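Local coordinates for protein citrate lyase, subunit 1 (Methanothrix soehngenii, PDB 6ZNW) that probably forms citrate, ATP and CoA from oxaloacetate, acetyl-CoA, ADP and phosphate, as an ATP-citrate synthase subunit, at residues 259-264 against 304-309; 271-276 against 297-302. One frame throughout, in Å; residues are numbered along the deposited sequence.

Overall arrangement
Both contacts are mostly buried and share strand 301-306. In interaction 1 the end of that strand pairs with 261-266 in a two-stranded antiparallel ribbon. In interaction 2 its start, and the loop before it, pass beside strand 273-275, an outer strand within this chain of a parallel four-stranded sheet. Interaction 2 is nested in the loop that interaction 1 closes. The two touch where L264 packs on N301 and Y305 on M276. Their chemistry differs. In interaction 1, E304 and S306 meet S261 and K263, and S306 binds a magnesium ion beside a citrate probably from the crystallisation liquor. In interaction 2, A300 meets W274 and N301 grips T275, whose side chain is about 14 Å from the citrate.

Interaction 1 of 2, residues 259-264 against 304-309; sequences GASLKL and EYSGDP. With MG (magnesium ion), chain D.
The E304 carboxylate lies over the side chain of S261 and beside that of K263. E304 OE1 accepts a hydrogen bond from S261 OG at 2.8 Å, and the hydroxyl reaches it from well above the carboxylate plane. The E304 chain makes this possible by bending at its second torsion (chi2 106°), which turns the acid along the strand pair. K263 runs next to it, pointing the same way. K263 NZ is 3.4 Å from E304 OE1, a salt bridge with a weak hydrogen bond. The same ammonium donates to S261 OG and to a backbone group of a chain of another protein. The other oxygen, E304 OE2, takes S306 OG at 2.8 Å on its syn lone pair.

The backbone beneath is an antiparallel two-stranded ribbon. S261 pairs with S306 and K263 with E304 as hydrogen-bonded pairs. L262 and Y305 form the non-hydrogen-bonded pair between them, and their side chains lie on the other face. The bond from K263 N to E304 O is nearly straight, 171° at the hydrogen. Y305 CA adds a CA-H...O contact to S261 O.

The ribbon ends at a metal site. S306 OG binds magnesium at 2.1 Å, together with three waters and two atoms from elsewhere in the structure. Water 1 links the ion to the acid: it sits 2.0 Å from the magnesium and donates to E304 OE1 at 3.0 Å. G307 N donates to a bound citrate, probably from the crystallisation liquor. Across from the turn at G307, A260 points its methyl toward 304-309. A260 CB meets G307 O at 3.3 Å and packs against P309 CB.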
loop_
_atom_site.group_PDB
_atom_site.type_symbol
_atom_site.label_atom_id
_atom_site.label_comp_id
_atom_site.label_asym_id
_atom_site.label_seq_id
_atom_site.Cartn_x
_atom_site.Cartn_y
_atom_site.Cartn_z
ATOM N N GLY A 259 9.338 -25.999 -37.761
ATOM C CA GLY A 259 9.016 -25.473 -39.083
ATOM C C GLY A 259 10.258 -25.341 -39.948
ATOM O O GLY A 259 10.152 -25.285 -41.174
ATOM N N ALA A 260 11.457 -25.275 -39.308
ATOM C CA ALA A 260 12.769 -25.256 -39.951
ATOM C C ALA A 260 13.032 -26.640 -40.608
ATOM O O ALA A 260 12.389 -27.639 -40.255
ATOM C CB ALA A 260 13.846 -24.970 -38.912
ATOM N N SER A 261 13.973 -26.697 -41.564
ATOM C CA SER A 261 14.311 -27.936 -42.263
ATOM C C SER A 261 15.676 -28.470 -41.840
ATOM O O SER A 261 16.634 -27.718 -41.813
ATOM C CB SER A 261 14.294 -27.715 -43.770
ATOM O OG SER A 261 14.587 -28.919 -44.464
ATOM N N LEU A 262 15.748 -29.749 -41.460
ATOM C CA LEU A 262 16.971 -30.449 -41.055
ATOM C C LEU A 262 16.863 -31.819 -41.702
ATOM O O LEU A 262 16.045 -32.627 -41.279
ATOM C CB LEU A 262 17.071 -30.598 -39.518
ATOM C CG LEU A 262 17.227 -29.293 -38.717
ATOM C CD1 LEU A 262 15.987 -28.994 -37.905
ATOM C CD2 LEU A 262 18.471 -29.302 -37.880
ATOM N N LYS A 263 17.621 -32.057 -42.774
ATOM C CA LYS A 263 17.573 -33.304 -43.534
ATOM C C LYS A 263 18.974 -33.912 -43.676
ATOM O O LYS A 263 19.938 -33.173 -43.866
ATOM C CB LYS A 263 16.949 -33.044 -44.921
ATOM C CG LYS A 263 15.513 -32.553 -44.856
ATOM C CD LYS A 263 14.933 -32.241 -46.215
ATOM C CE LYS A 263 13.478 -31.889 -46.082
ATOM N NZ LYS A 263 13.177 -30.590 -46.735
ATOM N N LEU A 264 19.087 -35.251 -43.559
ATOM C CA LEU A 264 20.367 -35.962 -43.673
ATOM C C LEU A 264 20.199 -37.351 -44.298
ATOM O O LEU A 264 19.386 -38.150 -43.840
ATOM C CB LEU A 264 21.086 -36.064 -42.305
ATOM C CG LEU A 264 22.354 -36.931 -42.248
ATOM C CD1 LEU A 264 23.486 -36.322 -43.068
ATOM C CD2 LEU A 264 22.796 -37.154 -40.820
ATOM N N GLU A 304 20.944 -30.994 -45.657
ATOM C CA GLU A 304 20.547 -29.585 -45.672
ATOM C C GLU A 304 19.862 -29.166 -44.402
ATOM O O GLU A 304 19.174 -29.952 -43.760
ATOM C CB GLU A 304 19.710 -29.163 -46.905
ATOM C CG GLU A 304 18.236 -29.523 -46.848
ATOM C CD GLU A 304 17.240 -28.411 -46.588
ATOM O OE1 GLU A 304 16.035 -28.660 -46.808
ATOM O OE2 GLU A 304 17.638 -27.318 -46.130
ATOM N N TYR A 305 20.070 -27.903 -44.045
ATOM C CA TYR A 305 19.417 -27.214 -42.957
ATOM C C TYR A 305 19.016 -25.834 -43.489
ATOM O O TYR A 305 19.744 -25.242 -44.279
ATOM C CB TYR A 305 20.285 -27.131 -41.681
ATOM C CG TYR A 305 21.424 -26.138 -41.761
ATOM C CD1 TYR A 305 22.613 -26.463 -42.401
ATOM C CD2 TYR A 305 21.296 -24.860 -41.231
ATOM C CE1 TYR A 305 23.650 -25.545 -42.503
ATOM C CE2 TYR A 305 22.323 -23.932 -41.334
ATOM C CZ TYR A 305 23.507 -24.286 -41.951
ATOM O OH TYR A 305 24.529 -23.380 -42.054
ATOM N N SER A 306 17.830 -25.367 -43.126
ATOM C CA SER A 306 17.316 -24.069 -43.545
ATOM C C SER A 306 16.058 -23.691 -42.704
ATOM O O SER A 306 15.721 -24.410 -41.762
ATOM C CB SER A 306 17.079 -24.029 -45.060
ATOM O OG SER A 306 16.197 -25.013 -45.566
ATOM N N GLY A 307 15.419 -22.564 -43.001
ATOM C CA GLY A 307 14.226 -22.144 -42.280
ATOM C C GLY A 307 14.508 -21.652 -40.875
ATOM O O GLY A 307 13.677 -21.804 -39.975
ATOM N N ASP A 308 15.692 -21.048 -40.694
ATOM C CA ASP A 308 16.185 -20.488 -39.436
ATOM C C ASP A 308 16.107 -21.463 -38.233
ATOM O O ASP A 308 15.357 -21.223 -37.279
ATOM C CB ASP A 308 15.494 -19.145 -39.121
ATOM C CG ASP A 308 16.148 -18.310 -38.027
ATOM O OD1 ASP A 308 17.385 -18.441 -37.829
ATOM O OD2 ASP A 308 15.427 -17.519 -37.379
ATOM N N PRO A 309 16.881 -22.571 -38.256
ATOM C CA PRO A 309 16.875 -23.473 -37.088
ATOM C C PRO A 309 17.627 -22.835 -35.916
ATOM O O PRO A 309 18.565 -22.053 -36.131
ATOM C CB PRO A 309 17.548 -24.756 -37.611
ATOM C CG PRO A 309 18.355 -24.329 -38.777
ATOM C CD PRO A 309 17.835 -23.018 -39.296
HETATM MG MG MG D . 14.742 -24.489 -46.998
HETATM O O HOH W 1 14.174 -26.371 -47.511
HETATM O O HOH W 2 13.227 -23.983 -48.317
HETATM O O HOH W 3 13.359 -24.428 -45.341
#

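Interaction 2 of 2, residues 271-276 against 297-302; sequences GRVWTM and DEMANY
The methyl of A300 sits over one face of the W274 indole. A300 CB is 3.4 Å from the centroid of the five-membered ring, a close CH-pi contact. W274 belongs to strand 273-275, an outer strand within this chain of the parallel four-stranded sheet in the citrate-binding region. Helix 280-292 follows that strand. After the helix, 297-302 passes beside the strand at 51° to it and bridges it only once, V273 with M299.

Backbone bonds hold the centre of the contact. V273 N donates to E298 O, and A300 N donates to V273 O. V273 splits its two methyls: CG1 reaches E298 CB, while CG2 meets M299 CG at 3.7 Å. I290 of helix 280-292 packs on both V273 and M299.

E298 curls back on itself by bending at its second torsion. This brings E298 OE1 to R272 N at 3.1 Å, on the anti side of the carboxylate and close to its plane. The guanidinium of R272 does not join in: R272 NE is 5.2 Å from E298 OE1, and NH2 makes a weak bond to G333 O. W274 NE1 also has a weak bond, to G271 O of its own segment.

N301 holds the other end. Its CG stands between the backbone N and the carbonyl carbon (chi1 74°), which directs the amide at the backbone of T275. The amide lies 25° from the plane of the indole, with N301 OD1 3.4 Å from W274 CE3. T275 N gives its hydrogen to N301 OD1 at 3.1 Å, in the carbonyl plane and on a lone pair. N301 ND2 returns a nearly straight bond to T275 O at 3.3 Å.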
loop_
_atom_site.group_PDB
_atom_site.type_symbol
_atom_site.label_atom_id
_atom_site.label_comp_id
_atom_site.label_asym_id
_atom_site.label_seq_id
_atom_site.Cartn_x
_atom_site.Cartn_y
_atom_site.Cartn_z
ATOM N N GLY A 271 33.191 -42.185 -46.809
ATOM C CA GLY A 271 33.533 -41.067 -47.670
ATOM C C GLY A 271 34.337 -39.986 -46.970
ATOM O O GLY A 271 34.130 -39.693 -45.784
ATOM N N ARG A 272 35.267 -39.388 -47.731
ATOM C CA ARG A 272 36.191 -38.318 -47.346
ATOM C C ARG A 272 35.509 -36.951 -47.314
ATOM O O ARG A 272 35.966 -36.063 -46.593
ATOM C CB ARG A 272 37.253 -38.219 -48.455
ATOM C CG ARG A 272 38.656 -38.661 -48.100
ATOM C CD ARG A 272 39.647 -38.400 -49.237
ATOM N NE ARG A 272 39.579 -37.034 -49.771
ATOM C CZ ARG A 272 40.153 -35.970 -49.212
ATOM N NH1 ARG A 272 40.025 -34.772 -49.768
ATOM N NH2 ARG A 272 40.843 -36.093 -48.089
ATOM N N VAL A 273 34.489 -36.740 -48.173
ATOM C CA VAL A 273 33.869 -35.419 -48.283
ATOM C C VAL A 273 32.512 -35.361 -47.559
ATOM O O VAL A 273 31.546 -36.025 -47.930
ATOM C CB VAL A 273 33.820 -34.812 -49.739
ATOM C CG1 VAL A 273 34.781 -35.490 -50.713
ATOM C CG2 VAL A 273 32.416 -34.679 -50.321
ATOM N N TRP A 274 32.458 -34.546 -46.519
ATOM C CA TRP A 274 31.226 -34.333 -45.773
ATOM C C TRP A 274 30.732 -32.925 -46.012
ATOM O O TRP A 274 31.527 -32.008 -46.228
ATOM C CB TRP A 274 31.404 -34.637 -44.282
ATOM C CG TRP A 274 31.602 -36.096 -44.009
ATOM C CD1 TRP A 274 32.748 -36.813 -44.186
ATOM C CD2 TRP A 274 30.609 -37.029 -43.558
ATOM N NE1 TRP A 274 32.539 -38.128 -43.845
ATOM C CE2 TRP A 274 31.234 -38.288 -43.456
ATOM C CE3 TRP A 274 29.253 -36.921 -43.225
ATOM C CZ2 TRP A 274 30.546 -39.430 -43.038
ATOM C CZ3 TRP A 274 28.577 -38.051 -42.804
ATOM C CH2 TRP A 274 29.219 -39.289 -42.729
ATOM N N THR A 275 29.414 -32.756 -46.040
ATOM C CA THR A 275 28.824 -31.454 -46.295
ATOM C C THR A 275 27.777 -31.076 -45.275
ATOM O O THR A 275 26.987 -31.910 -44.840
ATOM C CB THR A 275 28.209 -31.400 -47.705
ATOM O OG1 THR A 275 27.219 -32.426 -47.837
ATOM C CG2 THR A 275 29.252 -31.493 -48.811
ATOM N N MET A 276 27.747 -29.795 -44.934
ATOM C CA MET A 276 26.727 -29.217 -44.080
ATOM C C MET A 276 26.359 -27.908 -44.740
ATOM O O MET A 276 26.864 -26.844 -44.374
ATOM C CB MET A 276 27.190 -28.997 -42.647
ATOM C CG MET A 276 26.032 -28.644 -41.738
ATOM S SD MET A 276 26.410 -28.516 -39.979
ATOM C CE MET A 276 27.626 -29.838 -39.808
ATOM N N ASP A 297 32.212 -40.573 -55.555
ATOM C CA ASP A 297 32.521 -41.730 -54.727
ATOM C C ASP A 297 32.907 -41.303 -53.304
ATOM O O ASP A 297 32.518 -41.961 -52.339
ATOM C CB ASP A 297 33.624 -42.560 -55.390
ATOM C CG ASP A 297 33.211 -43.169 -56.728
ATOM O OD1 ASP A 297 32.153 -42.762 -57.274
ATOM O OD2 ASP A 297 33.943 -44.066 -57.233
ATOM N N GLU A 298 33.615 -40.172 -53.165
ATOM C CA GLU A 298 33.993 -39.671 -51.843
ATOM C C GLU A 298 32.899 -38.845 -51.156
ATOM O O GLU A 298 33.079 -38.460 -50.006
ATOM C CB GLU A 298 35.324 -38.904 -51.877
ATOM C CG GLU A 298 36.523 -39.782 -52.205
ATOM C CD GLU A 298 36.773 -40.966 -51.290
ATOM O OE1 GLU A 298 36.262 -40.969 -50.146
ATOM O OE2 GLU A 298 37.503 -41.890 -51.718
ATOM N N MET A 299 31.763 -38.599 -51.827
ATOM C CA MET A 299 30.667 -37.849 -51.223
ATOM C C MET A 299 29.967 -38.700 -50.183
ATOM O O MET A 299 29.176 -39.587 -50.507
ATOM C CB MET A 299 29.687 -37.349 -52.274
ATOM C CG MET A 299 29.398 -35.902 -52.122
ATOM S SD MET A 299 27.958 -35.428 -53.066
ATOM C CE MET A 299 28.622 -35.472 -54.591
ATOM N N ALA A 300 30.306 -38.451 -48.929
ATOM C CA ALA A 300 29.809 -39.203 -47.787
ATOM C C ALA A 300 28.328 -39.018 -47.459
ATOM O O ALA A 300 27.739 -39.909 -46.843
ATOM C CB ALA A 300 30.652 -38.886 -46.562
ATOM N N ASN A 301 27.725 -37.885 -47.853
ATOM C CA ASN A 301 26.326 -37.628 -47.521
ATOM C C ASN A 301 25.692 -36.518 -48.367
ATOM O O ASN A 301 26.396 -35.704 -48.969
ATOM C CB ASN A 301 26.225 -37.213 -46.024
ATOM C CG ASN A 301 26.727 -35.805 -45.758
ATOM O OD1 ASN A 301 27.905 -35.493 -45.964
ATOM N ND2 ASN A 301 25.827 -34.916 -45.356
ATOM N N TYR A 302 24.354 -36.451 -48.333
ATOM C CA TYR A 302 23.577 -35.361 -48.888
ATOM C C TYR A 302 22.741 -34.852 -47.707
ATOM O O TYR A 302 21.943 -35.599 -47.139
ATOM C CB TYR A 302 22.665 -35.747 -50.082
ATOM C CG TYR A 302 21.725 -34.601 -50.389
ATOM C CD1 TYR A 302 22.177 -33.472 -51.059
ATOM C CD2 TYR A 302 20.458 -34.547 -49.821
ATOM C CE1 TYR A 302 21.370 -32.351 -51.213
ATOM C CE2 TYR A 302 19.664 -33.413 -49.924
ATOM C CZ TYR A 302 20.109 -32.328 -50.651
ATOM O OH TYR A 302 19.308 -31.227 -50.808
#